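Long-range contact in putative lipoate-protein ligase A subunit 2 (Thermoplasma acidophilum DSM 1728, PDB 3R07), which is probably the small second subunit of a two-part lipoate-protein ligase, resembling the C-terminal domain of single-chain bacterial ligases: residues Met4-Lys15 and Ile19-Lys31. Sequence-based numbering, arbitrary orientation.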
loop_
_atom_site.group_PDB
_atom_site.type_symbol
_atom_site.label_atom_id
_atom_site.label_comp_id
_atom_site.label_asym_id
_atom_site.label_seq_id
_atom_site.Cartn_x
_atom_site.Cartn_y
_atom_site.Cartn_z
ATOM N N MET B 4 -2.749 35.727 15.589
ATOM C CA MET B 4 -3.529 34.710 16.353
ATOM C C MET B 4 -2.798 33.380 16.451
ATOM O O MET B 4 -1.770 33.175 15.795
ATOM C CB MET B 4 -4.852 34.414 15.668
ATOM C CG MET B 4 -5.485 35.545 14.939
ATOM S SD MET B 4 -6.367 34.826 13.535
ATOM C CE MET B 4 -7.768 33.991 14.279
ATOM N N HIS B 5 -3.355 32.489 17.275
ATOM C CA HIS B 5 -2.995 31.080 17.308
ATOM C C HIS B 5 -4.102 30.356 16.549
ATOM O O HIS B 5 -5.289 30.598 16.773
ATOM C CB HIS B 5 -2.858 30.573 18.751
ATOM C CG HIS B 5 -2.441 29.134 18.862
ATOM N ND1 HIS B 5 -1.144 28.711 18.652
ATOM C CD2 HIS B 5 -3.150 28.020 19.181
ATOM C CE1 HIS B 5 -1.074 27.400 18.823
ATOM N NE2 HIS B 5 -2.278 26.957 19.146
ATOM N N MET B 6 -3.703 29.502 15.614
ATOM C CA MET B 6 -4.647 28.826 14.735
ATOM C C MET B 6 -4.174 27.422 14.383
ATOM O O MET B 6 -2.996 27.195 14.130
ATOM C CB MET B 6 -4.878 29.663 13.480
ATOM C CG MET B 6 -5.146 28.864 12.226
ATOM S SD MET B 6 -6.557 29.475 11.297
ATOM C CE MET B 6 -5.963 31.059 10.675
ATOM N N MET B 7 -5.107 26.482 14.385
ATOM C CA MET B 7 -4.816 25.091 14.048
ATOM C C MET B 7 -5.879 24.529 13.164
ATOM O O MET B 7 -7.040 24.524 13.533
ATOM C CB MET B 7 -4.776 24.225 15.299
ATOM C CG MET B 7 -3.435 24.128 15.937
ATOM S SD MET B 7 -3.604 23.291 17.506
ATOM C CE MET B 7 -4.569 24.517 18.417
ATOM N N TYR B 8 -5.489 24.018 12.010
ATOM C CA TYR B 8 -6.481 23.366 11.168
ATOM C C TYR B 8 -6.115 21.984 10.621
ATOM O O TYR B 8 -4.995 21.492 10.779
ATOM C CB TYR B 8 -6.960 24.305 10.066
ATOM C CG TYR B 8 -5.909 24.705 9.076
ATOM C CD1 TYR B 8 -5.782 24.027 7.868
ATOM C CD2 TYR B 8 -5.054 25.766 9.329
ATOM C CE1 TYR B 8 -4.841 24.387 6.930
ATOM C CE2 TYR B 8 -4.087 26.134 8.393
ATOM C CZ TYR B 8 -3.995 25.434 7.197
ATOM O OH TYR B 8 -3.056 25.780 6.264
ATOM N N SER B 9 -7.107 21.374 9.988
ATOM C CA SER B 9 -7.003 20.056 9.417
ATOM C C SER B 9 -7.726 20.065 8.105
ATOM O O SER B 9 -8.842 20.560 8.020
ATOM C CB SER B 9 -7.632 19.036 10.348
ATOM O OG SER B 9 -6.710 18.750 11.373
ATOM N N LYS B 10 -7.102 19.488 7.089
ATOM C CA LYS B 10 -7.575 19.613 5.728
ATOM C C LYS B 10 -7.320 18.320 4.939
ATOM O O LYS B 10 -6.247 17.744 5.036
ATOM C CB LYS B 10 -6.809 20.767 5.108
ATOM C CG LYS B 10 -7.646 21.758 4.379
ATOM C CD LYS B 10 -6.729 22.711 3.656
ATOM C CE LYS B 10 -7.055 22.701 2.191
ATOM N NZ LYS B 10 -8.023 23.761 1.916
ATOM N N ASN B 11 -8.317 17.859 4.188
ATOM C CA ASN B 11 -8.146 16.762 3.222
ATOM C C ASN B 11 -8.023 17.325 1.826
ATOM O O ASN B 11 -8.488 18.421 1.556
ATOM C CB ASN B 11 -9.346 15.821 3.229
ATOM C CG ASN B 11 -9.744 15.398 4.611
ATOM O OD1 ASN B 11 -8.905 15.082 5.461
ATOM N ND2 ASN B 11 -11.039 15.391 4.855
ATOM N N TRP B 12 -7.400 16.580 0.932
ATOM C CA TRP B 12 -7.362 16.974 -0.464
ATOM C C TRP B 12 -7.262 15.781 -1.406
ATOM O O TRP B 12 -6.264 15.073 -1.371
ATOM C CB TRP B 12 -6.215 17.951 -0.728
ATOM C CG TRP B 12 -6.084 18.267 -2.195
ATOM C CD1 TRP B 12 -5.022 17.968 -3.011
ATOM C CD2 TRP B 12 -7.067 18.906 -3.032
ATOM N NE1 TRP B 12 -5.277 18.389 -4.295
ATOM C CE2 TRP B 12 -6.523 18.969 -4.340
ATOM C CE3 TRP B 12 -8.353 19.439 -2.804
ATOM C CZ2 TRP B 12 -7.225 19.555 -5.426
ATOM C CZ3 TRP B 12 -9.046 20.019 -3.877
ATOM C CH2 TRP B 12 -8.482 20.066 -5.172
ATOM N N LYS B 13 -8.295 15.559 -2.230
ATOM C CA LYS B 13 -8.248 14.548 -3.293
ATOM C C LYS B 13 -7.309 15.009 -4.389
ATOM O O LYS B 13 -7.474 16.093 -4.940
ATOM C CB LYS B 13 -9.631 14.265 -3.888
ATOM C CG LYS B 13 -10.446 13.110 -3.234
ATOM C CD LYS B 13 -9.786 11.717 -3.391
ATOM C CE LYS B 13 -9.793 11.199 -4.843
ATOM N NZ LYS B 13 -8.545 10.443 -5.195
ATOM N N ALA B 14 -6.289 14.207 -4.663
ATOM C CA ALA B 14 -5.445 14.399 -5.832
ATOM C C ALA B 14 -5.943 13.419 -6.909
ATOM O O ALA B 14 -6.980 12.761 -6.705
ATOM C CB ALA B 14 -3.983 14.154 -5.481
ATOM N N LYS B 15 -5.227 13.307 -8.034
ATOM C CA LYS B 15 -5.664 12.385 -9.087
ATOM C C LYS B 15 -5.538 10.933 -8.622
ATOM O O LYS B 15 -6.477 10.151 -8.767
ATOM C CB LYS B 15 -4.965 12.631 -10.435
ATOM C CG LYS B 15 -5.916 12.464 -11.648
ATOM C CD LYS B 15 -5.160 12.257 -12.980
ATOM C CE LYS B 15 -6.123 12.031 -14.169
ATOM N NZ LYS B 15 -5.534 11.141 -15.231
ATOM N N ILE B 19 -4.261 13.693 0.358
ATOM C CA ILE B 19 -3.333 14.319 1.296
ATOM C C ILE B 19 -4.088 14.927 2.482
ATOM O O ILE B 19 -5.012 15.712 2.294
ATOM C CB ILE B 19 -2.473 15.391 0.608
ATOM C CG1 ILE B 19 -2.043 14.905 -0.788
ATOM C CG2 ILE B 19 -1.285 15.762 1.509
ATOM C CD1 ILE B 19 -1.021 15.767 -1.486
ATOM N N ARG B 20 -3.740 14.513 3.700
ATOM C CA ARG B 20 -4.293 15.138 4.914
ATOM C C ARG B 20 -3.199 15.966 5.514
ATOM O O ARG B 20 -2.058 15.509 5.610
ATOM C CB ARG B 20 -4.739 14.129 5.948
ATOM C CG ARG B 20 -5.564 12.987 5.447
ATOM C CD ARG B 20 -6.139 12.246 6.610
ATOM N NE ARG B 20 -6.880 11.067 6.195
ATOM C CZ ARG B 20 -8.148 11.060 5.788
ATOM N NH1 ARG B 20 -8.838 12.188 5.717
ATOM N NH2 ARG B 20 -8.733 9.918 5.441
ATOM N N VAL B 21 -3.541 17.186 5.912
ATOM C CA VAL B 21 -2.577 18.078 6.558
ATOM C C VAL B 21 -3.127 18.574 7.883
ATOM O O VAL B 21 -4.318 18.842 7.975
ATOM C CB VAL B 21 -2.237 19.304 5.673
ATOM C CG1 VAL B 21 -1.222 20.124 6.367
ATOM C CG2 VAL B 21 -1.672 18.891 4.345
ATOM N N THR B 22 -2.276 18.683 8.899
ATOM C CA THR B 22 -2.615 19.448 10.112
ATOM C C THR B 22 -1.566 20.540 10.381
ATOM O O THR B 22 -0.384 20.234 10.589
ATOM C CB THR B 22 -2.800 18.555 11.374
ATOM O OG1 THR B 22 -4.062 17.888 11.307
ATOM C CG2 THR B 22 -2.775 19.407 12.680
ATOM N N LEU B 23 -1.996 21.806 10.359
ATOM C CA LEU B 23 -1.083 22.921 10.622
ATOM C C LEU B 23 -1.388 23.627 11.917
ATOM O O LEU B 23 -2.542 23.858 12.262
ATOM C CB LEU B 23 -1.117 23.952 9.507
ATOM C CG LEU B 23 -0.369 23.618 8.233
ATOM C CD1 LEU B 23 -1.407 23.258 7.218
ATOM C CD2 LEU B 23 0.425 24.816 7.761
ATOM N N ASP B 24 -0.324 23.977 12.614
ATOM C CA ASP B 24 -0.358 24.718 13.863
ATOM C C ASP B 24 0.254 26.091 13.561
ATOM O O ASP B 24 1.450 26.185 13.275
ATOM C CB ASP B 24 0.503 23.958 14.855
ATOM C CG ASP B 24 0.249 24.336 16.278
ATOM O OD1 ASP B 24 -0.245 25.459 16.554
ATOM O OD2 ASP B 24 0.578 23.491 17.137
ATOM N N LEU B 25 -0.561 27.146 13.575
ATOM C CA LEU B 25 -0.091 28.482 13.150
ATOM C C LEU B 25 0.030 29.503 14.287
ATOM O O LEU B 25 -0.929 29.775 15.005
ATOM C CB LEU B 25 -0.989 29.071 12.062
ATOM C CG LEU B 25 -1.365 28.305 10.803
ATOM C CD1 LEU B 25 -2.229 29.189 9.914
ATOM C CD2 LEU B 25 -0.120 27.835 10.056
ATOM N N ASP B 26 1.226 30.060 14.428
ATOM C CA ASP B 26 1.471 31.156 15.347
ATOM C C ASP B 26 1.614 32.420 14.505
ATOM O O ASP B 26 2.654 32.679 13.906
ATOM C CB ASP B 26 2.728 30.879 16.179
ATOM C CG ASP B 26 3.116 32.053 17.074
ATOM O OD1 ASP B 26 2.756 33.213 16.735
ATOM O OD2 ASP B 26 3.787 31.815 18.117
ATOM N N GLY B 27 0.553 33.206 14.449
ATOM C CA GLY B 27 0.544 34.363 13.574
ATOM C C GLY B 27 0.648 33.935 12.120
ATOM O O GLY B 27 -0.276 33.318 11.576
ATOM N N ASN B 28 1.778 34.260 11.497
ATOM C CA ASN B 28 1.975 34.023 10.066
ATOM C C ASN B 28 2.929 32.820 9.867
ATOM O O ASN B 28 3.279 32.445 8.743
ATOM C CB ASN B 28 2.523 35.318 9.413
ATOM C CG ASN B 28 2.021 35.537 7.968
ATOM O OD1 ASN B 28 0.819 35.438 7.668
ATOM N ND2 ASN B 28 2.953 35.862 7.073
ATOM N N ARG B 29 3.298 32.198 10.984
ATOM C CA ARG B 29 4.433 31.312 11.049
ATOM C C ARG B 29 4.022 29.892 11.472
ATOM O O ARG B 29 3.153 29.701 12.332
ATOM C CB ARG B 29 5.449 31.916 12.021
ATOM C CG ARG B 29 6.900 31.523 11.788
ATOM C CD ARG B 29 7.317 30.448 12.777
ATOM N NE ARG B 29 7.087 30.895 14.148
ATOM C CZ ARG B 29 7.299 30.170 15.244
ATOM N NH1 ARG B 29 7.761 28.929 15.161
ATOM N NH2 ARG B 29 7.042 30.698 16.440
ATOM N N ILE B 30 4.665 28.897 10.860
ATOM C CA ILE B 30 4.288 27.497 11.025
ATOM C C ILE B 30 4.988 26.918 12.244
ATOM O O ILE B 30 6.211 26.778 12.262
ATOM C CB ILE B 30 4.608 26.671 9.753
ATOM C CG1 ILE B 30 3.697 27.102 8.587
ATOM C CG2 ILE B 30 4.481 25.165 10.043
ATOM C CD1 ILE B 30 4.117 26.577 7.234
ATOM N N LYS B 31 4.209 26.597 13.270
ATOM C CA LYS B 31 4.762 26.123 14.525
ATOM C C LYS B 31 4.936 24.619 14.443
ATOM O O LYS B 31 5.935 24.069 14.906
ATOM C CB LYS B 31 3.833 26.501 15.680
ATOM C CG LYS B 31 4.346 26.150 17.058
ATOM C CD LYS B 31 3.420 26.672 18.155
ATOM C CE LYS B 31 3.955 26.243 19.539
ATOM N NZ LYS B 31 3.297 26.966 20.690
#
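Tyr8 lies beside Leu23, both side chains leaving the same face of the sheet, with the CB of Leu23 over one face of the ring, 4.2 Å from its centroid, in a CH-pi contact. With chi1 at 64°, the ring sits between the backbone N and carbonyl carbon of Tyr8 and leans across to the partner strand. There CD1 of Leu25 meets the ring edge in its plane, 3.9 Å from Tyr8 CE2, and the same methyl packs against CG of Met6, the side chains of Met6 and Leu25 lying side by side. The hydroxyl of Tyr8 makes a weak hydrogen bond to the carbonyl of Leu88.

The two strands, 5-13 and 18-26, form the first antiparallel hairpin of a three-stranded sheet, and a type II' turn from Asp26 to Arg29 leads into the third strand. Lys10 and Val21 exchange backbone hydrogen bonds, and near the turn Gly27 N reaches Met4 O at 2.7 Å. Val21 and Ile19, on the face of Tyr8 and Leu23, pack against helix 83-88, which also touches Trp12.

The other face is mostly polar. Ser9 OG and Thr22 OG1 share a hydrogen bond of 2.8 Å, each hydroxyl turned beside its own backbone N. Next to them Asn11 and Arg20 run alongside each other, amide and guanidinium planes 81° apart: NH1 of Arg20 gives a hydrogen bond of 2.9 Å to Asn11 OD1, which lies in the guanidinium plane, although the donor stands above the amide plane rather than on a lone pair. Arg20 NE forms a salt bridge with an acidic side chain of another protein's chain. Farther along, the His5 ring is turned obliquely to the carboxylate of Asp24, their planes 73° apart, with CE1 the ring atom nearest OD1, while CG of Met7 packs alongside the same carboxylate.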